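Local coordinates for protein MAU2 chromatid cohesion factor homolog (Saccharomyces cerevisiae, PDB 4XDN) that pairs with SCC2 in the complex that cohesin needs to associate with chromosomes, and so takes part in sister chromatid cohesion, at residues L508-H513 / N569-R574; E538-N543 / M575-L580; G581-I586 / G608-M613; K602-I607 / E632-Q637. One frame throughout, in Å; residues are numbered along the deposited sequence.

Contact 1 (L508-H513 / N569-R574)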
# COMPACT_ATOMS: atom_id res chain seq x y z
N LEU A 508 -25.36 -1.17 -13.05
CA LEU A 508 -26.20 -0.70 -11.96
C LEU A 508 -27.09 0.47 -12.38
O LEU A 508 -28.23 0.58 -11.94
CB LEU A 508 -25.34 -0.28 -10.76
CG LEU A 508 -24.64 -1.41 -9.99
CD1 LEU A 508 -23.76 -0.82 -8.90
CD2 LEU A 508 -25.64 -2.40 -9.39
N TRP A 509 -26.56 1.33 -13.24
CA TRP A 509 -27.35 2.45 -13.75
C TRP A 509 -28.49 1.95 -14.62
O TRP A 509 -29.64 2.37 -14.46
CB TRP A 509 -26.47 3.41 -14.56
CG TRP A 509 -27.14 4.73 -14.85
CD1 TRP A 509 -27.07 5.87 -14.10
CD2 TRP A 509 -27.98 5.03 -15.97
NE1 TRP A 509 -27.81 6.86 -14.68
CE2 TRP A 509 -28.38 6.38 -15.83
CE3 TRP A 509 -28.43 4.31 -17.07
CZ2 TRP A 509 -29.21 7.01 -16.76
CZ3 TRP A 509 -29.25 4.93 -17.99
CH2 TRP A 509 -29.64 6.27 -17.83
N LEU A 510 -28.19 1.03 -15.53
CA LEU A 510 -29.19 0.50 -16.44
C LEU A 510 -30.24 -0.33 -15.69
O LEU A 510 -31.42 -0.27 -16.02
CB LEU A 510 -28.52 -0.35 -17.53
CG LEU A 510 -27.66 0.44 -18.52
CD1 LEU A 510 -26.87 -0.50 -19.42
CD2 LEU A 510 -28.51 1.37 -19.36
N PHE A 511 -29.80 -1.09 -14.69
CA PHE A 511 -30.72 -1.86 -13.87
C PHE A 511 -31.71 -0.96 -13.15
O PHE A 511 -32.87 -1.33 -12.94
CB PHE A 511 -29.96 -2.71 -12.84
CG PHE A 511 -29.38 -3.99 -13.39
CD1 PHE A 511 -29.63 -4.41 -14.69
CD2 PHE A 511 -28.58 -4.78 -12.58
CE1 PHE A 511 -29.08 -5.59 -15.16
CE2 PHE A 511 -28.03 -5.96 -13.06
CZ PHE A 511 -28.29 -6.36 -14.35
N SER A 512 -31.26 0.23 -12.77
CA SER A 512 -32.07 1.14 -11.96
C SER A 512 -32.86 2.16 -12.80
O SER A 512 -33.65 2.92 -12.25
CB SER A 512 -31.18 1.88 -10.96
OG SER A 512 -30.15 2.60 -11.63
N HIS A 513 -32.64 2.16 -14.11
CA HIS A 513 -33.29 3.13 -15.00
C HIS A 513 -34.12 2.49 -16.12
O HIS A 513 -34.71 3.20 -16.93
CB HIS A 513 -32.23 4.05 -15.62
CG HIS A 513 -31.64 5.03 -14.65
ND1 HIS A 513 -30.59 4.72 -13.82
CD2 HIS A 513 -31.96 6.32 -14.38
CE1 HIS A 513 -30.29 5.77 -13.08
NE2 HIS A 513 -31.11 6.76 -13.41
N ASN A 569 -24.05 -10.33 -19.49
CA ASN A 569 -24.67 -11.15 -20.52
C ASN A 569 -26.19 -11.12 -20.40
O ASN A 569 -26.89 -11.09 -21.41
CB ASN A 569 -24.15 -12.59 -20.44
CG ASN A 569 -22.82 -12.76 -21.14
OD1 ASN A 569 -22.77 -13.07 -22.34
ND2 ASN A 569 -21.72 -12.57 -20.41
N TYR A 570 -26.69 -11.13 -19.17
CA TYR A 570 -28.13 -11.01 -18.93
C TYR A 570 -28.66 -9.69 -19.47
O TYR A 570 -29.67 -9.65 -20.17
CB TYR A 570 -28.43 -11.11 -17.43
CG TYR A 570 -29.87 -10.80 -17.06
CD1 TYR A 570 -30.89 -11.70 -17.33
CD2 TYR A 570 -30.20 -9.61 -16.42
CE1 TYR A 570 -32.20 -11.43 -16.99
CE2 TYR A 570 -31.51 -9.33 -16.08
CZ TYR A 570 -32.51 -10.24 -16.37
OH TYR A 570 -33.81 -9.95 -16.02
N LEU A 571 -27.95 -8.61 -19.15
CA LEU A 571 -28.35 -7.27 -19.57
C LEU A 571 -28.22 -7.12 -21.08
O LEU A 571 -29.12 -6.62 -21.75
CB LEU A 571 -27.51 -6.23 -18.84
CG LEU A 571 -27.86 -4.75 -19.02
CD1 LEU A 571 -29.31 -4.48 -18.72
CD2 LEU A 571 -26.96 -3.92 -18.12
N GLY A 572 -27.09 -7.58 -21.62
CA GLY A 572 -26.86 -7.54 -23.05
C GLY A 572 -27.86 -8.40 -23.80
O GLY A 572 -28.38 -7.99 -24.84
N GLY A 573 -28.13 -9.59 -23.28
CA GLY A 573 -29.07 -10.50 -23.90
C GLY A 573 -30.48 -9.95 -23.94
O GLY A 573 -31.22 -10.17 -24.89
N ARG A 574 -30.84 -9.21 -22.90
CA ARG A 574 -32.18 -8.63 -22.80
C ARG A 574 -32.35 -7.39 -23.66
O ARG A 574 -33.41 -7.18 -24.26
CB ARG A 574 -32.48 -8.28 -21.34
CG ARG A 574 -33.03 -9.44 -20.51
CD ARG A 574 -34.55 -9.46 -20.49
NE ARG A 574 -35.07 -9.85 -19.18
CZ ARG A 574 -36.36 -9.86 -18.86
NH1 ARG A 574 -37.28 -9.51 -19.75
NH2 ARG A 574 -36.73 -10.22 -17.64
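Phe511 and Leu571 mark the nearest backbone approach, with CA atoms 8.2 Å apart, where the segments of helices 499-513 and 562-575 run in broadly the same direction at 52°, their axes 11.4 Å apart. Leu571 carries the contact. Its CG stands anti to the backbone N (chi1 -174°), which aims the fork of the side chain at the other helix. CD2 leans mainly on Leu510, at CD1 (3.7 Å) and CB (3.9 Å), the two leucines crossing at about a right angle. CD1 reaches the Phe511 ring obliquely, 3.7 Å from CE1, which both methyls approach, and 4.0 Å from CD1. The far end of the same ring comes to Tyr570, where Phe511 CZ lies 4.3 Å from CD2, at the edge of the tyrosine ring and close to its plane. One face of Tyr570 carries CG of Arg574, one turn on, whose NE makes only a weak hydrogen bond to the phenol OH (3.4 Å). All four touching residues are buried, and no hydrogen bond crosses between the segments. Leu536 of helix 526-543 touches both Leu510 and Leu571, while Phe511 and Tyr570 also pack on apolar side chains of the chain of another protein. Broadly parallel packing of next-but-one helices, with the intervening helix 526-543 beside both, is consistent with a TPR-like superhelix of stacked helices.

Contact 2 (E538-N543 / M575-L580)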
# COMPACT_ATOMS: atom_id res chain seq x y z
N GLU A 538 -20.28 -1.91 -25.63
CA GLU A 538 -18.84 -2.12 -25.65
C GLU A 538 -18.43 -3.28 -24.75
O GLU A 538 -17.64 -4.14 -25.16
CB GLU A 538 -18.11 -0.84 -25.22
CG GLU A 538 -18.27 0.31 -26.20
CD GLU A 538 -17.59 1.59 -25.72
OE1 GLU A 538 -17.77 1.96 -24.55
OE2 GLU A 538 -16.88 2.22 -26.54
N PHE A 539 -18.96 -3.31 -23.53
CA PHE A 539 -18.63 -4.37 -22.58
C PHE A 539 -19.22 -5.71 -22.99
O PHE A 539 -18.58 -6.75 -22.83
CB PHE A 539 -19.11 -4.00 -21.17
CG PHE A 539 -18.26 -2.98 -20.49
CD1 PHE A 539 -16.97 -3.29 -20.09
CD2 PHE A 539 -18.75 -1.71 -20.23
CE1 PHE A 539 -16.18 -2.35 -19.46
CE2 PHE A 539 -17.96 -0.76 -19.60
CZ PHE A 539 -16.67 -1.09 -19.21
N TYR A 540 -20.44 -5.69 -23.52
CA TYR A 540 -21.13 -6.92 -23.87
C TYR A 540 -20.53 -7.58 -25.11
O TYR A 540 -20.37 -8.80 -25.15
CB TYR A 540 -22.62 -6.65 -24.10
CG TYR A 540 -23.35 -7.87 -24.60
CD1 TYR A 540 -23.51 -8.98 -23.80
CD2 TYR A 540 -23.88 -7.90 -25.89
CE1 TYR A 540 -24.18 -10.10 -24.25
CE2 TYR A 540 -24.55 -9.02 -26.35
CZ TYR A 540 -24.70 -10.11 -25.53
OH TYR A 540 -25.36 -11.22 -25.97
N SER A 541 -20.21 -6.78 -26.12
CA SER A 541 -19.65 -7.32 -27.36
C SER A 541 -18.25 -7.88 -27.13
O SER A 541 -17.76 -8.68 -27.93
CB SER A 541 -19.60 -6.24 -28.45
OG SER A 541 -18.63 -5.25 -28.14
N SER A 542 -17.63 -7.47 -26.03
CA SER A 542 -16.28 -7.91 -25.70
C SER A 542 -16.27 -9.08 -24.71
O SER A 542 -15.26 -9.77 -24.59
CB SER A 542 -15.48 -6.74 -25.12
OG SER A 542 -14.17 -7.14 -24.77
N ASN A 543 -17.39 -9.29 -24.02
CA ASN A 543 -17.47 -10.31 -22.98
C ASN A 543 -18.69 -11.22 -23.10
O ASN A 543 -19.09 -11.86 -22.13
CB ASN A 543 -17.47 -9.63 -21.60
CG ASN A 543 -16.20 -8.85 -21.34
OD1 ASN A 543 -15.20 -9.42 -20.88
ND2 ASN A 543 -16.22 -7.56 -21.64
N MET A 575 -31.30 -6.56 -23.73
CA MET A 575 -31.40 -5.25 -24.38
C MET A 575 -30.87 -5.22 -25.81
O MET A 575 -31.36 -4.45 -26.64
CB MET A 575 -30.64 -4.21 -23.56
CG MET A 575 -31.18 -4.00 -22.15
SD MET A 575 -30.47 -2.55 -21.35
CE MET A 575 -31.22 -1.23 -22.30
N LEU A 576 -29.86 -6.04 -26.11
CA LEU A 576 -29.12 -5.91 -27.36
C LEU A 576 -29.36 -7.04 -28.37
O LEU A 576 -29.16 -6.85 -29.57
CB LEU A 576 -27.62 -5.81 -27.06
CG LEU A 576 -27.24 -4.71 -26.06
CD1 LEU A 576 -25.74 -4.72 -25.80
CD2 LEU A 576 -27.69 -3.34 -26.56
N GLU A 577 -29.77 -8.21 -27.89
CA GLU A 577 -29.98 -9.36 -28.77
C GLU A 577 -31.42 -9.42 -29.29
O GLU A 577 -32.36 -9.21 -28.53
CB GLU A 577 -29.63 -10.66 -28.04
CG GLU A 577 -28.17 -10.74 -27.58
CD GLU A 577 -27.19 -10.90 -28.73
OE1 GLU A 577 -27.63 -10.96 -29.90
OE2 GLU A 577 -25.97 -10.97 -28.46
N HIS A 578 -31.57 -9.72 -30.58
CA HIS A 578 -32.89 -9.81 -31.21
C HIS A 578 -33.20 -11.26 -31.63
O HIS A 578 -34.36 -11.68 -31.65
CB HIS A 578 -32.96 -8.91 -32.44
CG HIS A 578 -32.71 -7.47 -32.14
ND1 HIS A 578 -31.52 -7.00 -31.63
CD2 HIS A 578 -33.51 -6.39 -32.31
CE1 HIS A 578 -31.60 -5.69 -31.47
NE2 HIS A 578 -32.80 -5.29 -31.88
N ASP A 579 -32.15 -12.00 -32.00
CA ASP A 579 -32.31 -13.35 -32.51
C ASP A 579 -32.68 -14.33 -31.40
O ASP A 579 -32.01 -14.38 -30.38
CB ASP A 579 -31.03 -13.80 -33.20
CG ASP A 579 -31.18 -15.14 -33.90
OD1 ASP A 579 -30.95 -16.18 -33.26
OD2 ASP A 579 -31.52 -15.14 -35.11
N LEU A 580 -33.75 -15.09 -31.61
CA LEU A 580 -34.25 -16.03 -30.61
C LEU A 580 -33.22 -17.10 -30.25
O LEU A 580 -33.07 -17.46 -29.09
CB LEU A 580 -35.54 -16.70 -31.10
CG LEU A 580 -36.79 -15.82 -31.18
CD1 LEU A 580 -37.93 -16.60 -31.82
CD2 LEU A 580 -37.20 -15.33 -29.80
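The polar part of the contact is one bond: Tyr540 OH donates to Glu577 OE2 (2.6 Å), which receives it on its anti lone pair, away from the other carboxylate oxygen. OE2 lies in the plane of the phenol at its edge, also 3.2 Å from CE2, and the carboxylate is turned 74° from the ring. The glutamate gets there by bending at its second torsion (chi2 -70°), which folds the chain back and leaves its CG 3.3 Å from the same Tyr540 OH. A short bond from a neutral phenol probably steadies the negative charge of Glu577. Both residues sit where helix 526-543 meets the link from helix 562-575 to helix 580-593, a short loop between successive helices of an all-helical array. Asp579 closes that link as N-cap of the next helix, its OD1 accepting from Glu582 N. The apolar part is Leu576, whose CD1 packs obliquely on the near half of the tyrosine, 3.7 Å from Tyr540 CD2. Beyond the hydroxyl, Ile586 of helix 580-593 touches Tyr540 and Glu577 alike. Four residues apart, Asn543 ND2 bonds to Phe539 O (2.8 Å), on a lone pair and in the carbonyl plane.

Contact 3 (G581-I586 / G608-M613)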
# COMPACT_ATOMS: atom_id res chain seq x y z
N GLY A 581 -32.53 -17.62 -31.26
CA GLY A 581 -31.53 -18.65 -31.05
C GLY A 581 -30.40 -18.17 -30.17
O GLY A 581 -29.92 -18.90 -29.31
N GLU A 582 -29.97 -16.93 -30.40
CA GLU A 582 -28.91 -16.32 -29.61
C GLU A 582 -29.38 -16.03 -28.19
O GLU A 582 -28.65 -16.27 -27.23
CB GLU A 582 -28.43 -15.03 -30.27
CG GLU A 582 -27.67 -15.25 -31.57
CD GLU A 582 -26.29 -15.84 -31.36
OE1 GLU A 582 -25.86 -15.98 -30.19
OE2 GLU A 582 -25.62 -16.16 -32.37
N ILE A 583 -30.59 -15.51 -28.06
CA ILE A 583 -31.15 -15.18 -26.76
C ILE A 583 -31.27 -16.43 -25.89
O ILE A 583 -30.94 -16.40 -24.71
CB ILE A 583 -32.54 -14.51 -26.89
CG1 ILE A 583 -32.40 -13.12 -27.52
CG2 ILE A 583 -33.22 -14.38 -25.53
CD1 ILE A 583 -33.70 -12.52 -28.00
N TYR A 584 -31.72 -17.53 -26.49
CA TYR A 584 -31.88 -18.79 -25.77
C TYR A 584 -30.54 -19.32 -25.28
O TYR A 584 -30.42 -19.76 -24.14
CB TYR A 584 -32.55 -19.84 -26.65
CG TYR A 584 -32.63 -21.20 -26.00
CD1 TYR A 584 -33.69 -21.54 -25.18
CD2 TYR A 584 -31.63 -22.15 -26.21
CE1 TYR A 584 -33.76 -22.78 -24.58
CE2 TYR A 584 -31.70 -23.39 -25.62
CZ TYR A 584 -32.76 -23.70 -24.80
OH TYR A 584 -32.83 -24.94 -24.20
N ALA A 585 -29.53 -19.28 -26.15
CA ALA A 585 -28.21 -19.80 -25.82
C ALA A 585 -27.59 -19.02 -24.67
O ALA A 585 -26.96 -19.59 -23.78
CB ALA A 585 -27.31 -19.76 -27.04
N ILE A 586 -27.78 -17.70 -24.68
CA ILE A 586 -27.24 -16.83 -23.65
C ILE A 586 -27.98 -17.03 -22.33
O ILE A 586 -27.35 -17.11 -21.27
CB ILE A 586 -27.33 -15.35 -24.07
CG1 ILE A 586 -26.48 -15.10 -25.31
CG2 ILE A 586 -26.86 -14.44 -22.94
CD1 ILE A 586 -26.87 -13.87 -26.08
N GLY A 608 -33.84 -17.34 -14.31
CA GLY A 608 -34.69 -18.46 -14.64
C GLY A 608 -36.01 -18.02 -15.25
O GLY A 608 -36.51 -18.65 -16.18
N ILE A 609 -36.57 -16.93 -14.72
CA ILE A 609 -37.81 -16.39 -15.27
C ILE A 609 -37.59 -16.00 -16.72
O ILE A 609 -38.42 -16.28 -17.58
CB ILE A 609 -38.30 -15.15 -14.47
CG1 ILE A 609 -38.62 -15.54 -13.03
CG2 ILE A 609 -39.55 -14.54 -15.13
CD1 ILE A 609 -38.93 -14.36 -12.12
N TRP A 610 -36.46 -15.35 -16.99
CA TRP A 610 -36.12 -14.90 -18.33
C TRP A 610 -35.96 -16.09 -19.27
O TRP A 610 -36.48 -16.09 -20.38
CB TRP A 610 -34.83 -14.08 -18.30
CG TRP A 610 -34.35 -13.66 -19.65
CD1 TRP A 610 -35.11 -13.21 -20.69
CD2 TRP A 610 -33.00 -13.67 -20.11
NE1 TRP A 610 -34.31 -12.93 -21.77
CE2 TRP A 610 -33.00 -13.20 -21.44
CE3 TRP A 610 -31.78 -14.03 -19.53
CZ2 TRP A 610 -31.84 -13.08 -22.19
CZ3 TRP A 610 -30.62 -13.90 -20.28
CH2 TRP A 610 -30.66 -13.43 -21.59
N HIS A 611 -35.24 -17.11 -18.81
CA HIS A 611 -35.00 -18.29 -19.62
C HIS A 611 -36.29 -19.04 -19.91
O HIS A 611 -36.47 -19.58 -21.00
CB HIS A 611 -33.99 -19.21 -18.94
CG HIS A 611 -33.58 -20.37 -19.80
ND1 HIS A 611 -32.87 -20.21 -20.97
CD2 HIS A 611 -33.79 -21.70 -19.66
CE1 HIS A 611 -32.65 -21.39 -21.51
NE2 HIS A 611 -33.20 -22.31 -20.74
N LEU A 612 -37.20 -19.08 -18.93
CA LEU A 612 -38.49 -19.73 -19.12
C LEU A 612 -39.28 -19.08 -20.24
O LEU A 612 -39.94 -19.77 -21.02
CB LEU A 612 -39.31 -19.70 -17.82
CG LEU A 612 -40.73 -20.26 -17.91
CD1 LEU A 612 -40.72 -21.73 -18.32
CD2 LEU A 612 -41.46 -20.09 -16.58
N MET A 613 -39.23 -17.75 -20.32
CA MET A 613 -39.91 -17.02 -21.39
C MET A 613 -39.36 -17.46 -22.74
O MET A 613 -40.11 -17.81 -23.64
CB MET A 613 -39.74 -15.51 -21.23
CG MET A 613 -40.34 -14.93 -19.96
SD MET A 613 -42.05 -15.42 -19.68
CE MET A 613 -41.92 -16.14 -18.05
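Trp610 reaches with the benzo end of its indole to Ile583 and Ile586 of the facing helix. Beyond CB, CG stands anti to the backbone N (chi1 176°), which swings the six-membered ring across to helix 580-593. The pyrrole side comes first: CD1 lies beside Arg574, and NE1 is 4.2 Å from Ile583 CG2. Farther out, CZ2 makes the closest touch, 3.8 Å from that same methyl, which approaches obliquely as the two side chains cross at about a right angle. At the tip, CH2 meets Ile586 CG2 (4.2 Å) at the edge of the ring, near its plane. On the other flank CE3 rests against Tyr570 of helix 562-575, in an edge-to-face pair of rings. The helices are consecutive in the chain, 580-593 and 601-618; their segments run antiparallel at 146° with axes 9.7 Å apart, an alpha-alpha hairpin as in TPR-like repeats. Ile609, Leu612 and Met613 of the second helix pack on the chain of another protein. Next to the indole, the rings of His611 and Tyr584 meet obliquely, centroids 5.0 Å apart and planes at 36°, with His611 CE1 3.5 Å from Tyr584 CE1. The imidazole is oriented by a hydrogen bond between its ND1 and Ser587 OG, while the carbonyl oxygen of Tyr584 lies in the ring plane at its edge, 3.8 Å from CE1. The phenol ring of Tyr584 also takes part in a cation-pi contact with Arg620.

Contact 4 (K602-I607 / E632-Q637)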
# COMPACT_ATOMS: atom_id res chain seq x y z
N LYS A 602 -31.15 -16.24 -5.80
CA LYS A 602 -32.15 -15.25 -6.17
C LYS A 602 -31.83 -14.65 -7.54
O LYS A 602 -32.73 -14.35 -8.32
CB LYS A 602 -32.25 -14.16 -5.11
CG LYS A 602 -33.01 -14.61 -3.87
CD LYS A 602 -33.02 -13.55 -2.79
CE LYS A 602 -33.79 -14.01 -1.56
NZ LYS A 602 -33.78 -13.00 -0.47
N VAL A 603 -30.54 -14.49 -7.83
CA VAL A 603 -30.11 -14.06 -9.15
C VAL A 603 -30.50 -15.12 -10.18
O VAL A 603 -31.05 -14.80 -11.24
CB VAL A 603 -28.58 -13.81 -9.20
CG1 VAL A 603 -28.09 -13.64 -10.63
CG2 VAL A 603 -28.21 -12.59 -8.36
N GLN A 604 -30.23 -16.39 -9.86
CA GLN A 604 -30.53 -17.50 -10.75
C GLN A 604 -32.03 -17.60 -11.01
O GLN A 604 -32.45 -17.94 -12.12
CB GLN A 604 -30.01 -18.82 -10.17
CG GLN A 604 -29.99 -19.97 -11.17
CD GLN A 604 -29.44 -21.26 -10.57
OE1 GLN A 604 -29.63 -21.53 -9.39
NE2 GLN A 604 -28.75 -22.05 -11.38
N TYR A 605 -32.82 -17.31 -9.99
CA TYR A 605 -34.27 -17.35 -10.11
C TYR A 605 -34.76 -16.32 -11.13
O TYR A 605 -35.56 -16.64 -12.01
CB TYR A 605 -34.92 -17.10 -8.74
CG TYR A 605 -36.43 -17.02 -8.78
CD1 TYR A 605 -37.21 -18.16 -8.86
CD2 TYR A 605 -37.08 -15.79 -8.73
CE1 TYR A 605 -38.59 -18.09 -8.89
CE2 TYR A 605 -38.46 -15.70 -8.76
CZ TYR A 605 -39.21 -16.85 -8.84
OH TYR A 605 -40.58 -16.77 -8.87
N VAL A 606 -34.28 -15.08 -11.00
CA VAL A 606 -34.65 -14.02 -11.94
C VAL A 606 -34.19 -14.39 -13.35
O VAL A 606 -34.94 -14.22 -14.32
CB VAL A 606 -34.04 -12.67 -11.51
CG1 VAL A 606 -34.30 -11.58 -12.56
CG2 VAL A 606 -34.61 -12.25 -10.16
N ILE A 607 -32.97 -14.90 -13.47
CA ILE A 607 -32.46 -15.40 -14.74
C ILE A 607 -33.35 -16.53 -15.24
O ILE A 607 -33.58 -16.67 -16.44
CB ILE A 607 -31.00 -15.91 -14.62
CG1 ILE A 607 -30.09 -14.82 -14.04
CG2 ILE A 607 -30.50 -16.42 -15.98
CD1 ILE A 607 -29.12 -14.19 -15.01
N GLU A 632 -39.05 -24.20 -9.41
CA GLU A 632 -39.70 -24.80 -8.25
C GLU A 632 -38.65 -25.18 -7.20
O GLU A 632 -38.87 -24.99 -6.00
CB GLU A 632 -40.52 -26.03 -8.65
CG GLU A 632 -41.81 -25.69 -9.38
CD GLU A 632 -42.58 -26.91 -9.85
OE1 GLU A 632 -42.15 -28.05 -9.54
OE2 GLU A 632 -43.61 -26.74 -10.52
N ALA A 633 -37.53 -25.72 -7.66
CA ALA A 633 -36.46 -26.12 -6.75
C ALA A 633 -35.86 -24.90 -6.05
O ALA A 633 -35.53 -24.95 -4.87
CB ALA A 633 -35.38 -26.88 -7.51
N LEU A 634 -35.73 -23.80 -6.79
CA LEU A 634 -35.17 -22.57 -6.24
C LEU A 634 -36.09 -21.95 -5.21
O LEU A 634 -35.64 -21.43 -4.19
CB LEU A 634 -34.87 -21.57 -7.35
CG LEU A 634 -33.65 -21.89 -8.21
CD1 LEU A 634 -33.64 -21.01 -9.46
CD2 LEU A 634 -32.36 -21.70 -7.42
N VAL A 635 -37.40 -21.99 -5.47
CA VAL A 635 -38.38 -21.46 -4.53
C VAL A 635 -38.31 -22.19 -3.19
O VAL A 635 -38.42 -21.57 -2.14
CB VAL A 635 -39.81 -21.55 -5.10
CG1 VAL A 635 -40.86 -21.26 -4.03
CG2 VAL A 635 -39.98 -20.58 -6.26
N LYS A 636 -38.12 -23.51 -3.23
CA LYS A 636 -38.08 -24.30 -2.01
C LYS A 636 -36.85 -23.97 -1.17
O LYS A 636 -36.93 -23.88 0.05
CB LYS A 636 -38.12 -25.80 -2.33
CG LYS A 636 -38.06 -26.69 -1.10
CD LYS A 636 -38.91 -27.95 -1.26
CE LYS A 636 -38.44 -28.82 -2.42
NZ LYS A 636 -37.02 -29.24 -2.28
N GLN A 637 -35.72 -23.77 -1.84
CA GLN A 637 -34.48 -23.41 -1.16
C GLN A 637 -34.56 -22.01 -0.55
O GLN A 637 -34.22 -21.81 0.62
CB GLN A 637 -33.30 -23.48 -2.13
CG GLN A 637 -33.01 -24.87 -2.67
CD GLN A 637 -32.00 -24.85 -3.80
OE1 GLN A 637 -32.16 -24.13 -4.78
NE2 GLN A 637 -30.95 -25.64 -3.66
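Leu634 lays its two methyls over the backbone and side chains of the facing helix. CD1 settles on Tyr605, 3.8 Å from both CA and N and 4.2 Å from CB. CD2 turns to Gln604 and comes within 3.4 Å of OE1. The first torsion of the leucine (chi1 -75°) puts CG anti to the carbonyl carbon, and the fork beyond it lies against both residues, CD1 mainly on Tyr605 and CD2 on Gln604. Gln604 passes Leu634 at about a right angle with its chain extended; its NE2 is held by Phe591 O, which limits rotation of the amide while OE1 sits over the methyl. One residue on, Val635 CG2 touches the Tyr605 ring obliquely, 3.9 Å from CE1. The Tyr605 hydroxyl points beyond the pair and bonds to the backbone of the chain of another protein, and Lys602 NZ forms a salt bridge to an acidic side chain there. The leucine reaches the tyrosine backbone because the helices lie close: the CA atoms of Tyr605 and Leu634 are 6.6 Å apart, the axes 10.0 Å, at 150°. Helices 601-618 and 621-638 thus form an antiparallel hairpin at the C-terminal end of the helical array, one side of which serves as a binding surface for a partner protein.

Contacts 3 and 4 share helix 601-618, which faces helix 580-593 near its middle and helix 621-638 near its start; both are antiparallel pairings of consecutive helices. Contact 1 instead joins helices with another between them, at a wider axis distance, and contact 2 ties that intervening helix to a loop. Contacts 1, 3 and 4 are buried and free of hydrogen bonds across their segments, whereas partly buried contact 2 is secured by a phenol-carboxylate bond. Tyr570 links contact 1 to contacts 3 and 4 through Trp610, Val606 and Ile607, and Ile586 joins contact 3 to contact 2. Another protein's chain reaches contacts 1, 3 and 4 but not contact 2.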